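Local coordinates for alpha-Amylase (Thermotoga maritima, PDB 2B5D), which is a member of glycosyl hydrolase family 57, built around a mostly parallel central sheet flanked by helices, with a largely helical C-terminal region, at residues E503-R506 / Y507-T511; I431-S434 / K435-N439; H100-A103 / K104-R107. All blocks are in the same frame, centred on the assembly; numbering follows the deposited sequence.

Interaction 1: E503-R506 / Y507-T511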
ATOM      1  N   GLU A 503     -14.157  11.379  28.859  1.00 61.41           N
ATOM      2  CA  GLU A 503     -14.048  12.208  27.662  1.00 60.16           C
ATOM      3  C   GLU A 503     -13.945  11.354  26.399  1.00 57.94           C
ATOM      4  O   GLU A 503     -14.533  11.694  25.366  1.00 56.95           O
ATOM      5  CB  GLU A 503     -12.838  13.148  27.775  1.00 61.13           C
ATOM      6  CG  GLU A 503     -13.028  14.274  28.785  1.00 65.41           C
ATOM      7  CD  GLU A 503     -12.164  15.487  28.449  1.00 72.46           C
ATOM      8  OE1 GLU A 503     -12.695  16.417  27.775  1.00 73.18           O
ATOM      9  OE2 GLU A 503     -10.958  15.487  28.836  1.00 73.29           O
ATOM     10  N   MET A 504     -13.160  10.278  26.491  1.00 56.37           N
ATOM     11  CA  MET A 504     -13.084   9.273  25.457  1.00 56.42           C
ATOM     12  C   MET A 504     -14.467   8.619  25.249  1.00 55.37           C
ATOM     13  O   MET A 504     -14.932   8.523  24.128  1.00 55.49           O
ATOM     14  CB  MET A 504     -12.052   8.192  25.812  1.00 56.12           C
ATOM     15  CG  MET A 504     -11.786   7.244  24.639  1.00 55.89           C
ATOM     16  SD  MET A 504     -10.987   5.686  25.124  1.00 59.36           S
ATOM     17  CE  MET A 504      -9.312   6.261  25.432  1.00 61.38           C
ATOM     18  N   LEU A 505     -15.117   8.197  26.332  1.00 54.70           N
ATOM     19  CA  LEU A 505     -16.467   7.622  26.262  1.00 54.66           C
ATOM     20  C   LEU A 505     -17.447   8.545  25.559  1.00 54.34           C
ATOM     21  O   LEU A 505     -18.222   8.104  24.721  1.00 55.30           O
ATOM     22  CB  LEU A 505     -17.004   7.240  27.648  1.00 54.62           C
ATOM     23  CG  LEU A 505     -18.487   6.791  27.715  1.00 54.83           C
ATOM     24  CD1 LEU A 505     -18.749   5.466  26.970  1.00 51.02           C
ATOM     25  CD2 LEU A 505     -18.915   6.693  29.167  1.00 54.17           C
ATOM     26  N   ARG A 506     -17.398   9.829  25.867  1.00 53.89           N
ATOM     27  CA  ARG A 506     -18.275  10.781  25.199  1.00 53.80           C
ATOM     28  C   ARG A 506     -17.897  10.930  23.734  1.00 52.50           C
ATOM     29  O   ARG A 506     -18.717  11.331  22.901  1.00 52.37           O
ATOM     30  CB  ARG A 506     -18.151  12.154  25.845  1.00 54.36           C
ATOM     31  CG  ARG A 506     -18.778  12.290  27.191  1.00 59.65           C
ATOM     32  CD  ARG A 506     -19.199  13.757  27.387  1.00 64.57           C
ATOM     33  NE  ARG A 506     -18.044  14.648  27.352  1.00 64.89           N
ATOM     34  CZ  ARG A 506     -17.197  14.835  28.366  1.00 66.44           C
ATOM     35  NH1 ARG A 506     -16.165  15.671  28.209  1.00 65.22           N
ATOM     36  NH2 ARG A 506     -17.367  14.191  29.532  1.00 66.29           N
ATOM     37  N   TYR A 507     -16.631  10.670  23.426  1.00 51.01           N
ATOM     38  CA  TYR A 507     -16.189  10.827  22.051  1.00 49.92           C
ATOM     39  C   TYR A 507     -16.879   9.689  21.283  1.00 49.32           C
ATOM     40  O   TYR A 507     -17.663   9.943  20.374  1.00 49.71           O
ATOM     41  CB  TYR A 507     -14.652  10.832  21.915  1.00 48.45           C
ATOM     42  CG  TYR A 507     -14.238  10.578  20.491  1.00 48.10           C
ATOM     43  CD1 TYR A 507     -14.685  11.418  19.477  1.00 46.15           C
ATOM     44  CD2 TYR A 507     -13.446   9.476  20.147  1.00 45.62           C
ATOM     45  CE1 TYR A 507     -14.387  11.173  18.140  1.00 47.19           C
ATOM     46  CE2 TYR A 507     -13.135   9.222  18.809  1.00 46.24           C
ATOM     47  CZ  TYR A 507     -13.610  10.073  17.815  1.00 46.61           C
ATOM     48  OH  TYR A 507     -13.306   9.872  16.494  1.00 46.14           O
ATOM     49  N   TYR A 508     -16.625   8.455  21.708  1.00 48.35           N
ATOM     50  CA  TYR A 508     -17.330   7.262  21.230  1.00 47.91           C
ATOM     51  C   TYR A 508     -18.866   7.362  21.158  1.00 48.63           C
ATOM     52  O   TYR A 508     -19.472   6.984  20.142  1.00 47.36           O
ATOM     53  CB  TYR A 508     -16.960   6.075  22.112  1.00 47.73           C
ATOM     54  CG  TYR A 508     -15.516   5.653  22.022  1.00 46.99           C
ATOM     55  CD1 TYR A 508     -15.050   4.641  22.825  1.00 46.04           C
ATOM     56  CD2 TYR A 508     -14.613   6.276  21.148  1.00 48.44           C
ATOM     57  CE1 TYR A 508     -13.754   4.200  22.768  1.00 47.41           C
ATOM     58  CE2 TYR A 508     -13.258   5.853  21.077  1.00 48.40           C
ATOM     59  CZ  TYR A 508     -12.841   4.812  21.914  1.00 49.22           C
ATOM     60  OH  TYR A 508     -11.538   4.318  21.917  1.00 50.18           O
ATOM     61  N   GLU A 509     -19.505   7.884  22.213  1.00 49.26           N
ATOM     62  CA  GLU A 509     -20.963   8.083  22.178  1.00 50.33           C
ATOM     63  C   GLU A 509     -21.407   8.986  21.036  1.00 50.08           C
ATOM     64  O   GLU A 509     -22.521   8.878  20.531  1.00 50.05           O
ATOM     65  CB  GLU A 509     -21.505   8.617  23.507  1.00 50.24           C
ATOM     66  CG  GLU A 509     -21.558   7.584  24.598  1.00 50.40           C
ATOM     67  CD  GLU A 509     -21.818   8.198  25.980  1.00 54.10           C
ATOM     68  OE1 GLU A 509     -21.401   9.359  26.195  1.00 54.34           O
ATOM     69  OE2 GLU A 509     -22.434   7.522  26.868  1.00 56.85           O
ATOM     70  N   TRP A 510     -20.513   9.868  20.636  1.00 50.26           N
ATOM     71  CA  TRP A 510     -20.815  10.910  19.652  1.00 50.45           C
ATOM     72  C   TRP A 510     -20.598  10.410  18.250  1.00 49.96           C
ATOM     73  O   TRP A 510     -21.406  10.664  17.381  1.00 50.23           O
ATOM     74  CB  TRP A 510     -19.880  12.117  19.905  1.00 50.33           C
ATOM     75  CG  TRP A 510     -19.877  13.203  18.879  1.00 49.85           C
ATOM     76  CD1 TRP A 510     -20.923  13.988  18.511  1.00 48.80           C
ATOM     77  CD2 TRP A 510     -18.734  13.673  18.143  1.00 50.25           C
ATOM     78  NE1 TRP A 510     -20.515  14.912  17.575  1.00 50.43           N
ATOM     79  CE2 TRP A 510     -19.170  14.750  17.344  1.00 50.28           C
ATOM     80  CE3 TRP A 510     -17.369  13.286  18.096  1.00 51.52           C
ATOM     81  CZ2 TRP A 510     -18.295  15.464  16.488  1.00 50.81           C
ATOM     82  CZ3 TRP A 510     -16.511  13.970  17.241  1.00 50.41           C
ATOM     83  CH2 TRP A 510     -16.982  15.050  16.441  1.00 50.79           C
ATOM     84  N   THR A 511     -19.470   9.738  18.028  1.00 50.38           N
ATOM     85  CA  THR A 511     -19.145   9.311  16.695  1.00 51.10           C
ATOM     86  C   THR A 511     -19.916   8.029  16.298  1.00 51.08           C
ATOM     87  O   THR A 511     -20.388   7.877  15.140  1.00 50.82           O
ATOM     88  CB  THR A 511     -17.601   9.200  16.451  1.00 51.19           C
ATOM     89  OG1 THR A 511     -17.384   8.944  15.059  1.00 52.97           O
ATOM     90  CG2 THR A 511     -16.957   8.105  17.257  1.00 48.90           C
TER
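The carbonyl oxygen of Met504 receives two backbone donors one turn further along the helix. Tyr508 N supplies the firm alpha-helical bond, 3.0 Å from Met504 O, while Tyr507 N adds a weak one. Glu509 N likewise binds Leu505 O at 2.8 Å, so the backbone holds the side chains of successive turns beside each other. With CG turned anti to its own carbonyl carbon (chi1 -66°), the Tyr508 ring lies alongside Met504, one face turned to its CG. Met504 CG is 4.1 Å from the centroid of the Tyr508 ring, and the methionine sulfur continues toward the phenol end, with Met504 SD 3.5 Å from Tyr508 OH. Methionine suits this buried place because its flexible, polarisable chain can follow an aromatic surface. Tyr508 OH is hydrogen-bonded to Asn490 and to Glu20 O of the second subunit, and the Tyr507 ring stacks on Tyr507 of that subunit. On another side of the helix Glu509 crosses Leu505, with Glu509 CD 4.0 Å from Leu505 CG, and the Glu509 carboxylate forms a salt bridge with Arg447. At the exposed surface of the helix Arg506 NH1 makes a long salt bridge of 3.6 Å to Glu503 OE1. The central feature is an i to i+4 Met-aromatic contact along helix 502-511, placed where that helix joins the subunit interface.

Interaction 2: I431-S434 / K435-N439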
ATOM      1  N   ILE A 431     -21.001 -10.687  27.456  1.00 53.76           N
ATOM      2  CA  ILE A 431     -22.058 -11.469  28.073  1.00 54.51           C
ATOM      3  C   ILE A 431     -21.797 -11.530  29.570  1.00 55.62           C
ATOM      4  O   ILE A 431     -22.674 -11.173  30.351  1.00 56.51           O
ATOM      5  CB  ILE A 431     -22.199 -12.893  27.458  1.00 54.41           C
ATOM      6  CG1 ILE A 431     -22.830 -12.832  26.061  1.00 53.12           C
ATOM      7  CG2 ILE A 431     -23.114 -13.748  28.312  1.00 52.88           C
ATOM      8  CD1 ILE A 431     -22.438 -13.988  25.182  1.00 50.02           C
ATOM      9  N   ASP A 432     -20.590 -11.972  29.947  1.00 56.54           N
ATOM     10  CA  ASP A 432     -20.055 -11.839  31.312  1.00 56.67           C
ATOM     11  C   ASP A 432     -20.390 -10.524  31.966  1.00 56.26           C
ATOM     12  O   ASP A 432     -21.018 -10.496  32.999  1.00 56.85           O
ATOM     13  CB  ASP A 432     -18.550 -11.981  31.308  1.00 56.65           C
ATOM     14  CG  ASP A 432     -18.114 -13.382  31.049  1.00 58.58           C
ATOM     15  OD1 ASP A 432     -18.973 -14.206  30.713  1.00 64.10           O
ATOM     16  OD2 ASP A 432     -16.913 -13.678  31.163  1.00 62.72           O
ATOM     17  N   LEU A 433     -19.978  -9.425  31.371  1.00 55.73           N
ATOM     18  CA  LEU A 433     -20.191  -8.154  32.017  1.00 55.38           C
ATOM     19  C   LEU A 433     -21.652  -7.735  32.100  1.00 55.06           C
ATOM     20  O   LEU A 433     -22.055  -6.964  33.001  1.00 54.49           O
ATOM     21  CB  LEU A 433     -19.342  -7.086  31.313  1.00 57.06           C
ATOM     22  CG  LEU A 433     -17.811  -7.300  31.162  1.00 58.28           C
ATOM     23  CD1 LEU A 433     -17.208  -6.161  30.390  1.00 58.50           C
ATOM     24  CD2 LEU A 433     -17.128  -7.420  32.493  1.00 60.80           C
ATOM     25  N   SER A 434     -22.468  -8.187  31.145  1.00 54.54           N
ATOM     26  CA  SER A 434     -23.868  -7.768  31.157  1.00 54.04           C
ATOM     27  C   SER A 434     -24.594  -8.468  32.318  1.00 52.97           C
ATOM     28  O   SER A 434     -25.511  -7.899  32.890  1.00 50.70           O
ATOM     29  CB  SER A 434     -24.580  -8.054  29.826  1.00 53.91           C
ATOM     30  OG  SER A 434     -24.655  -9.464  29.644  1.00 54.61           O
ATOM     31  N   LYS A 435     -24.171  -9.688  32.617  1.00 53.25           N
ATOM     32  CA  LYS A 435     -24.706 -10.468  33.718  1.00 56.52           C
ATOM     33  C   LYS A 435     -24.149  -9.914  35.044  1.00 58.68           C
ATOM     34  O   LYS A 435     -24.914  -9.597  35.958  1.00 59.33           O
ATOM     35  CB  LYS A 435     -24.329 -11.949  33.569  1.00 56.62           C
ATOM     36  CG  LYS A 435     -25.156 -12.730  32.532  1.00 57.15           C
ATOM     37  CD  LYS A 435     -24.633 -14.153  32.354  1.00 56.35           C
ATOM     38  CE  LYS A 435     -25.375 -14.892  31.232  1.00 59.78           C
ATOM     39  NZ  LYS A 435     -24.559 -16.109  30.742  1.00 61.28           N
ATOM     40  N   LYS A 436     -22.819  -9.774  35.127  1.00 59.95           N
ATOM     41  CA  LYS A 436     -22.162  -9.123  36.265  1.00 61.62           C
ATOM     42  C   LYS A 436     -22.771  -7.766  36.660  1.00 61.67           C
ATOM     43  O   LYS A 436     -22.945  -7.493  37.849  1.00 63.61           O
ATOM     44  CB  LYS A 436     -20.649  -9.045  36.022  1.00 61.23           C
ATOM     45  CG  LYS A 436     -19.840  -8.417  37.151  1.00 64.07           C
ATOM     46  CD  LYS A 436     -18.336  -8.512  36.875  1.00 64.30           C
ATOM     47  CE  LYS A 436     -17.507  -8.003  38.071  1.00 71.34           C
ATOM     48  NZ  LYS A 436     -17.206  -6.532  37.998  1.00 73.87           N
ATOM     49  N   TYR A 437     -23.151  -6.929  35.710  1.00 61.06           N
ATOM     50  CA  TYR A 437     -23.693  -5.611  36.072  1.00 60.40           C
ATOM     51  C   TYR A 437     -25.167  -5.507  35.795  1.00 60.61           C
ATOM     52  O   TYR A 437     -25.704  -4.399  35.676  1.00 59.49           O
ATOM     53  CB  TYR A 437     -22.952  -4.465  35.351  1.00 61.09           C
ATOM     54  CG  TYR A 437     -21.488  -4.297  35.764  1.00 60.88           C
ATOM     55  CD1 TYR A 437     -21.130  -3.425  36.798  1.00 60.65           C
ATOM     56  CD2 TYR A 437     -20.472  -5.041  35.130  1.00 60.63           C
ATOM     57  CE1 TYR A 437     -19.788  -3.276  37.182  1.00 61.89           C
ATOM     58  CE2 TYR A 437     -19.144  -4.907  35.492  1.00 62.09           C
ATOM     59  CZ  TYR A 437     -18.805  -4.026  36.524  1.00 62.80           C
ATOM     60  OH  TYR A 437     -17.482  -3.901  36.870  1.00 62.41           O
ATOM     61  N   TYR A 438     -25.825  -6.665  35.716  1.00 61.72           N
ATOM     62  CA  TYR A 438     -27.266  -6.709  35.458  1.00 63.13           C
ATOM     63  C   TYR A 438     -28.052  -5.764  36.360  1.00 63.36           C
ATOM     64  O   TYR A 438     -28.887  -4.968  35.881  1.00 63.52           O
ATOM     65  CB  TYR A 438     -27.839  -8.152  35.507  1.00 63.99           C
ATOM     66  CG  TYR A 438     -29.263  -8.172  34.959  1.00 65.09           C
ATOM     67  CD1 TYR A 438     -29.504  -8.257  33.576  1.00 64.28           C
ATOM     68  CD2 TYR A 438     -30.361  -8.044  35.817  1.00 64.17           C
ATOM     69  CE1 TYR A 438     -30.794  -8.223  33.066  1.00 62.45           C
ATOM     70  CE2 TYR A 438     -31.656  -8.016  35.329  1.00 65.23           C
ATOM     71  CZ  TYR A 438     -31.869  -8.103  33.951  1.00 66.67           C
ATOM     72  OH  TYR A 438     -33.162  -8.068  33.472  1.00 66.79           O
ATOM     73  N   ASN A 439     -27.739  -5.824  37.657  1.00 63.88           N
ATOM     74  CA  ASN A 439     -28.446  -5.051  38.682  1.00 64.50           C
ATOM     75  C   ASN A 439     -27.813  -3.747  39.145  1.00 65.49           C
ATOM     76  O   ASN A 439     -28.374  -3.074  40.032  1.00 66.16           O
ATOM     77  CB  ASN A 439     -28.722  -5.949  39.878  1.00 64.19           C
ATOM     78  CG  ASN A 439     -29.592  -7.112  39.500  1.00 62.07           C
ATOM     79  OD1 ASN A 439     -30.760  -6.929  39.143  1.00 59.66           O
ATOM     80  ND2 ASN A 439     -29.019  -8.296  39.504  1.00 55.10           N
TER
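Ile431, Asp432 and Leu433 pass their carbonyls to Lys435, Lys436 and Tyr437 in i to i+4 bonds, the last ones of helix 418-436 before Tyr437 leaves helical backbone angles. This is the C-terminal end of a helix, and the straightest of its bonds joins Lys436 N to Asp432 O at 2.9 Å (170° at the hydrogen). Ile431 O carries a second donor, Ser434 OG, at 2.7 Å. The hydroxyl stands between the backbone N and carbonyl carbon of Ser434 (chi1 66°), which lets it fold back onto the preceding turn; serine thus satisfies its own polar group in a buried place beside Phe520 and Met523. Ile431 and Lys435 run side by side in the same direction: the extended lysine passes Ile431 O and brings its far end, CE and NZ, beside Ile431 CG2, with Lys435 NZ 3.7 Å from Ile431 CG2. Long and aliphatic up to its charged end, lysine suits this exposed position. Leu433 packs instead on Leu449 of helix 443-458 and Leu495 of helix 473-496. Leu433 CD2 lies 4.4 Å from Tyr437 CE2, and the tyrosine ring also reaches helix 443-458. Leu433 O sits in the plane of the Tyr437 ring, at its edge, 3.3 Å from Tyr437 CD2.

Interaction 3: H100-A103 / K104-R107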
ATOM      1  N   HIS A 100     -27.754  19.691 -23.361  1.00 71.06           N
ATOM      2  CA  HIS A 100     -28.450  20.890 -22.827  1.00 70.58           C
ATOM      3  C   HIS A 100     -29.790  20.555 -22.171  1.00 69.67           C
ATOM      4  O   HIS A 100     -30.072  21.018 -21.076  1.00 69.21           O
ATOM      5  CB  HIS A 100     -28.652  21.994 -23.890  1.00 70.68           C
ATOM      6  CG  HIS A 100     -29.251  23.255 -23.330  1.00 71.18           C
ATOM      7  ND1 HIS A 100     -30.561  23.623 -23.552  1.00 71.94           N
ATOM      8  CD2 HIS A 100     -28.735  24.195 -22.502  1.00 71.81           C
ATOM      9  CE1 HIS A 100     -30.821  24.744 -22.901  1.00 73.19           C
ATOM     10  NE2 HIS A 100     -29.727  25.115 -22.260  1.00 73.61           N
ATOM     11  N   LYS A 101     -30.602  19.759 -22.866  1.00 69.33           N
ATOM     12  CA  LYS A 101     -31.913  19.323 -22.385  1.00 69.28           C
ATOM     13  C   LYS A 101     -31.844  18.575 -21.034  1.00 69.50           C
ATOM     14  O   LYS A 101     -32.615  18.883 -20.115  1.00 69.35           O
ATOM     15  CB  LYS A 101     -32.562  18.457 -23.446  1.00 68.95           C
ATOM     16  CG  LYS A 101     -33.993  18.109 -23.191  1.00 70.62           C
ATOM     17  CD  LYS A 101     -34.509  17.161 -24.258  1.00 70.60           C
ATOM     18  CE  LYS A 101     -35.699  16.378 -23.730  1.00 73.82           C
ATOM     19  NZ  LYS A 101     -36.251  15.476 -24.777  1.00 77.49           N
ATOM     20  N   MET A 102     -30.903  17.622 -20.927  1.00 69.29           N
ATOM     21  CA  MET A 102     -30.639  16.872 -19.700  1.00 68.93           C
ATOM     22  C   MET A 102     -30.292  17.778 -18.533  1.00 68.88           C
ATOM     23  O   MET A 102     -30.760  17.559 -17.421  1.00 68.88           O
ATOM     24  CB  MET A 102     -29.503  15.848 -19.906  1.00 69.13           C
ATOM     25  CG  MET A 102     -29.896  14.360 -19.998  1.00 69.17           C
ATOM     26  SD  MET A 102     -31.363  13.778 -19.058  1.00 69.46           S
ATOM     27  CE  MET A 102     -32.548  13.864 -20.394  1.00 71.49           C
ATOM     28  N   ALA A 103     -29.469  18.795 -18.782  1.00 69.04           N
ATOM     29  CA  ALA A 103     -29.034  19.710 -17.724  1.00 69.18           C
ATOM     30  C   ALA A 103     -30.220  20.430 -17.105  1.00 69.59           C
ATOM     31  O   ALA A 103     -30.203  20.770 -15.931  1.00 69.65           O
ATOM     32  CB  ALA A 103     -28.022  20.704 -18.255  1.00 68.61           C
ATOM     33  N   LYS A 104     -31.260  20.642 -17.900  1.00 70.35           N
ATOM     34  CA  LYS A 104     -32.461  21.322 -17.421  1.00 71.46           C
ATOM     35  C   LYS A 104     -33.389  20.327 -16.714  1.00 71.38           C
ATOM     36  O   LYS A 104     -34.082  20.694 -15.748  1.00 70.77           O
ATOM     37  CB  LYS A 104     -33.174  22.036 -18.579  1.00 71.46           C
ATOM     38  CG  LYS A 104     -32.181  22.573 -19.605  1.00 72.96           C
ATOM     39  CD  LYS A 104     -32.642  23.820 -20.331  1.00 75.89           C
ATOM     40  CE  LYS A 104     -33.904  23.598 -21.122  1.00 76.79           C
ATOM     41  NZ  LYS A 104     -34.984  24.204 -20.317  1.00 79.10           N
ATOM     42  N   PHE A 105     -33.396  19.080 -17.206  1.00 71.30           N
ATOM     43  CA  PHE A 105     -34.072  17.996 -16.510  1.00 71.52           C
ATOM     44  C   PHE A 105     -33.490  17.879 -15.100  1.00 71.11           C
ATOM     45  O   PHE A 105     -34.243  17.844 -14.124  1.00 70.28           O
ATOM     46  CB  PHE A 105     -33.966  16.658 -17.250  1.00 72.03           C
ATOM     47  CG  PHE A 105     -34.429  15.473 -16.414  1.00 74.03           C
ATOM     48  CD1 PHE A 105     -33.568  14.871 -15.484  1.00 74.68           C
ATOM     49  CD2 PHE A 105     -35.731  14.985 -16.529  1.00 75.11           C
ATOM     50  CE1 PHE A 105     -33.994  13.802 -14.698  1.00 75.50           C
ATOM     51  CE2 PHE A 105     -36.159  13.904 -15.748  1.00 76.47           C
ATOM     52  CZ  PHE A 105     -35.281  13.310 -14.835  1.00 74.61           C
ATOM     53  N   TYR A 106     -32.157  17.855 -15.024  1.00 71.24           N
ATOM     54  CA  TYR A 106     -31.410  17.735 -13.766  1.00 71.92           C
ATOM     55  C   TYR A 106     -31.670  18.837 -12.756  1.00 72.92           C
ATOM     56  O   TYR A 106     -31.780  18.560 -11.563  1.00 73.02           O
ATOM     57  CB  TYR A 106     -29.909  17.625 -14.032  1.00 71.20           C
ATOM     58  CG  TYR A 106     -29.465  16.248 -14.434  1.00 69.84           C
ATOM     59  CD1 TYR A 106     -28.631  16.056 -15.530  1.00 69.15           C
ATOM     60  CD2 TYR A 106     -29.896  15.127 -13.725  1.00 68.47           C
ATOM     61  CE1 TYR A 106     -28.218  14.779 -15.910  1.00 69.07           C
ATOM     62  CE2 TYR A 106     -29.496  13.857 -14.091  1.00 69.55           C
ATOM     63  CZ  TYR A 106     -28.652  13.682 -15.179  1.00 69.82           C
ATOM     64  OH  TYR A 106     -28.251  12.411 -15.520  1.00 69.57           O
ATOM     65  N   ARG A 107     -31.772  20.078 -13.241  1.00 74.52           N
ATOM     66  CA  ARG A 107     -32.146  21.226 -12.410  1.00 75.72           C
ATOM     67  C   ARG A 107     -33.547  21.076 -11.810  1.00 75.54           C
ATOM     68  O   ARG A 107     -33.720  21.222 -10.597  1.00 75.59           O
ATOM     69  CB  ARG A 107     -31.978  22.551 -13.175  1.00 75.45           C
ATOM     70  CG  ARG A 107     -32.956  23.658 -12.754  1.00 77.98           C
ATOM     71  CD  ARG A 107     -32.407  25.092 -12.867  1.00 78.23           C
ATOM     72  NE  ARG A 107     -32.151  25.544 -14.247  1.00 83.40           N
ATOM     73  CZ  ARG A 107     -33.075  25.668 -15.204  1.00 84.64           C
ATOM     74  NH1 ARG A 107     -34.343  25.340 -14.974  1.00 86.13           N
ATOM     75  NH2 ARG A 107     -32.724  26.092 -16.411  1.00 86.18           N
TER
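Over one face of the His100 imidazole, toward its CE1 rim, lie CG and CD of Lys104, while the phenol ring of Tyr106 has Ala103 CA at its edge and the sulfur of Met102 approaching it obliquely. These are neighbours one turn apart on helix 97-119, and Met102 makes Met-aromatic contacts with both Phe105 and Tyr106. Met102 SD lies 4.9 Å from the Phe105 ring centroid and 5.0 Å from that of Tyr106, oblique to each ring. A buried methionine suits this place, since one polarisable sulfur can serve two aromatic neighbours; its three torsions all stand away from staggered values (chi2 -31°). Lys104 crosses His100 at a slant, and Lys104 CD comes within 3.3 Å of His100 CE1. Together with a first torsion displaced from staggered (chi1 -34°) and only 3.0 Å between Lys104 CG and His100 O, this closeness marks the fit of the lysine as tight and its details as doubtful. A lysine can still lay its methylenes against a partly exposed ring while the end of its chain leads away from segment 100-103. Tyr106 OH is hydrogen-bonded to Lys290 O and Arg259, and Met102 and Phe105 also pack on Ile309 of helix 309-338. Ala103, with only a methyl group, packs on Tyr291. Along the backbone Phe105 N bonds to Lys101 O at 3.0 Å. Met102 O takes the bond from Tyr106 N, at 2.8 Å, and also touches the ring of the same tyrosine, lying 3.2 Å from Tyr106 CD1.

In the fold
All three are local contacts and partly buried, two within a helix and interaction 2 at a helix end, yet each sits in a different setting. Interactions 1 and 2 share the helical C-terminal region, their centres 22 Å apart, and both pack against helices 443-458 and 473-496. Interaction 1 also faces a second subunit, so its aromatic groups serve the assembly, whereas interaction 2 is more exposed and no other chain touches it. Interaction 3 lies in the family 57 region, its centre 59 Å from that of interaction 2 and on the opposite side of the chain's centre. Methionine-aromatic chemistry recurs in interactions 1 and 3; in interaction 2 a serine hydroxyl and aliphatic packing take its place.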